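Local atomic coordinates of 6-pyruvoyl tetrahydrobiopterin synthase (Plasmodium vivax, PDB entry 3LX3), a protein that belongs to the 6-pyruvoyl tetrahydropterin synthase family, assembles from six chains, and binds zinc and 2-amino-1,5-dihydropteridine-4,6-dione. Residues Arg59-Gly64 against Thr156-Tyr161. Numbering follows the deposited sequence.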
# COMPACT_ATOMS: atom_id res chain seq x y z
N ARG A 59 9.44 16.97 -15.46
CA ARG A 59 9.90 16.46 -16.76
C ARG A 59 11.09 17.28 -17.24
O ARG A 59 11.12 18.53 -17.07
CB ARG A 59 8.80 16.54 -17.82
CG ARG A 59 7.57 15.71 -17.47
CD ARG A 59 6.42 16.00 -18.36
NE ARG A 59 5.22 15.32 -17.89
CZ ARG A 59 3.99 15.75 -18.11
NH1 ARG A 59 3.78 16.86 -18.80
NH2 ARG A 59 2.96 15.05 -17.65
N GLY A 60 12.05 16.61 -17.86
CA GLY A 60 13.17 17.29 -18.52
C GLY A 60 13.89 16.27 -19.36
O GLY A 60 13.45 15.12 -19.47
N ASN A 61 14.98 16.67 -19.97
CA ASN A 61 15.83 15.74 -20.70
C ASN A 61 16.84 15.09 -19.76
O ASN A 61 17.33 15.74 -18.82
CB ASN A 61 16.59 16.47 -21.81
CG ASN A 61 15.69 17.10 -22.83
OD1 ASN A 61 14.64 16.57 -23.16
ND2 ASN A 61 16.10 18.24 -23.35
N ILE A 62 17.17 13.83 -20.03
CA ILE A 62 18.25 13.15 -19.28
C ILE A 62 19.55 13.86 -19.65
O ILE A 62 19.86 14.03 -20.86
CB ILE A 62 18.33 11.66 -19.63
CG1 ILE A 62 17.00 10.98 -19.36
CG2 ILE A 62 19.44 10.96 -18.84
CD1 ILE A 62 16.88 9.59 -19.97
N GLN A 63 20.29 14.32 -18.64
CA GLN A 63 21.56 15.04 -18.84
C GLN A 63 22.74 14.08 -18.99
O GLN A 63 22.58 12.86 -18.85
CB GLN A 63 21.79 15.98 -17.67
CG GLN A 63 20.68 17.00 -17.51
CD GLN A 63 20.54 17.90 -18.73
OE1 GLN A 63 21.43 18.69 -19.03
NE2 GLN A 63 19.48 17.70 -19.48
N GLY A 64 23.90 14.64 -19.30
CA GLY A 64 25.10 13.83 -19.52
C GLY A 64 25.53 13.01 -18.32
O GLY A 64 26.29 12.04 -18.47
N THR A 156 18.80 24.99 -15.80
CA THR A 156 20.12 24.41 -16.14
C THR A 156 20.03 22.90 -16.36
O THR A 156 20.83 22.32 -17.11
CB THR A 156 21.25 24.71 -15.08
OG1 THR A 156 21.07 23.97 -13.86
CG2 THR A 156 21.40 26.19 -14.81
N ARG A 157 19.11 22.26 -15.65
CA ARG A 157 18.91 20.80 -15.76
C ARG A 157 17.94 20.38 -16.88
O ARG A 157 17.71 19.22 -17.09
CB ARG A 157 18.41 20.24 -14.43
CG ARG A 157 19.41 20.39 -13.27
CD ARG A 157 20.74 19.66 -13.52
NE ARG A 157 20.57 18.26 -13.85
CZ ARG A 157 21.57 17.37 -13.91
NH1 ARG A 157 22.83 17.72 -13.60
NH2 ARG A 157 21.33 16.13 -14.24
N SER A 158 17.39 21.38 -17.58
CA SER A 158 16.44 21.20 -18.69
C SER A 158 15.00 20.94 -18.25
O SER A 158 14.15 20.59 -19.07
CB SER A 158 16.87 20.15 -19.71
OG SER A 158 16.58 18.84 -19.34
N VAL A 159 14.71 21.10 -16.97
CA VAL A 159 13.37 20.84 -16.46
C VAL A 159 12.41 21.86 -17.07
O VAL A 159 12.70 23.05 -17.04
CB VAL A 159 13.33 20.88 -14.93
CG1 VAL A 159 11.87 20.73 -14.41
CG2 VAL A 159 14.17 19.73 -14.37
N ASN A 160 11.31 21.38 -17.64
CA ASN A 160 10.30 22.28 -18.21
C ASN A 160 8.87 22.12 -17.68
O ASN A 160 7.93 22.74 -18.18
CB ASN A 160 10.30 22.26 -19.72
CG ASN A 160 9.78 20.98 -20.31
OD1 ASN A 160 9.39 20.07 -19.63
ND2 ASN A 160 9.72 20.96 -21.64
N TYR A 161 8.73 21.30 -16.63
CA TYR A 161 7.42 21.01 -16.08
C TYR A 161 7.57 20.57 -14.64
O TYR A 161 8.41 19.72 -14.33
CB TYR A 161 6.79 19.88 -16.87
CG TYR A 161 5.41 19.46 -16.43
CD1 TYR A 161 4.28 20.13 -16.89
CD2 TYR A 161 5.23 18.37 -15.61
CE1 TYR A 161 2.99 19.71 -16.49
CE2 TYR A 161 3.95 17.96 -15.20
CZ TYR A 161 2.85 18.63 -15.67
OH TYR A 161 1.58 18.28 -15.28
O HOH W 1 22.73 19.75 -16.64
O HOH W 2 20.89 21.10 -20.21
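Arg-59 lies alongside Tyr-161, both side chains running the same way. The Arg-59 CB sits 4.0 Å from the Tyr-161 CB. CG and CD then come close to Tyr-161 CD2, and NE follows at 3.8 Å from Tyr-161 CD2. The extended chain (chi2 168°, chi3 -173°) carries the guanidinium onto the ring face, with NH1 over the ring centre and NH2 nearest Tyr-161 CE2. The planes are only 6° apart, and Arg-59 CZ is 3.9 Å from the Tyr-161 centroid, a cation-pi stack. Glu-22 takes NE in a salt bridge, and Glu-163 holds the Tyr-161 hydroxyl.

Two backbone bonds join the segments: Arg-59 N to Tyr-161 O, and Asn-160 N to Arg-59 O at 2.9 Å. Ser-158, in the Schellman motif after helix 151-156, accepts Asn-61 N on OG at 2.8 Å. That OG donates to Arg-157 O. Gln-63 curls back, giving NE2 to Asn-61 O at 3.0 Å. Its OE1 reaches Thr-156 O through two waters, the second bonding only weakly to Thr-156 O. Its CG lies over a guanidinium face of Arg-157, 3.4 Å from NH2. Arg-157 NE bonds Val-68 O, and NH2 forms a salt bridge with Asp-65.

The end of strand 48-61 is thus tied to the loop entering strand 161-167. The stack and the Glu-22 salt bridge together probably fix the rotation of the Arg-59 guanidinium.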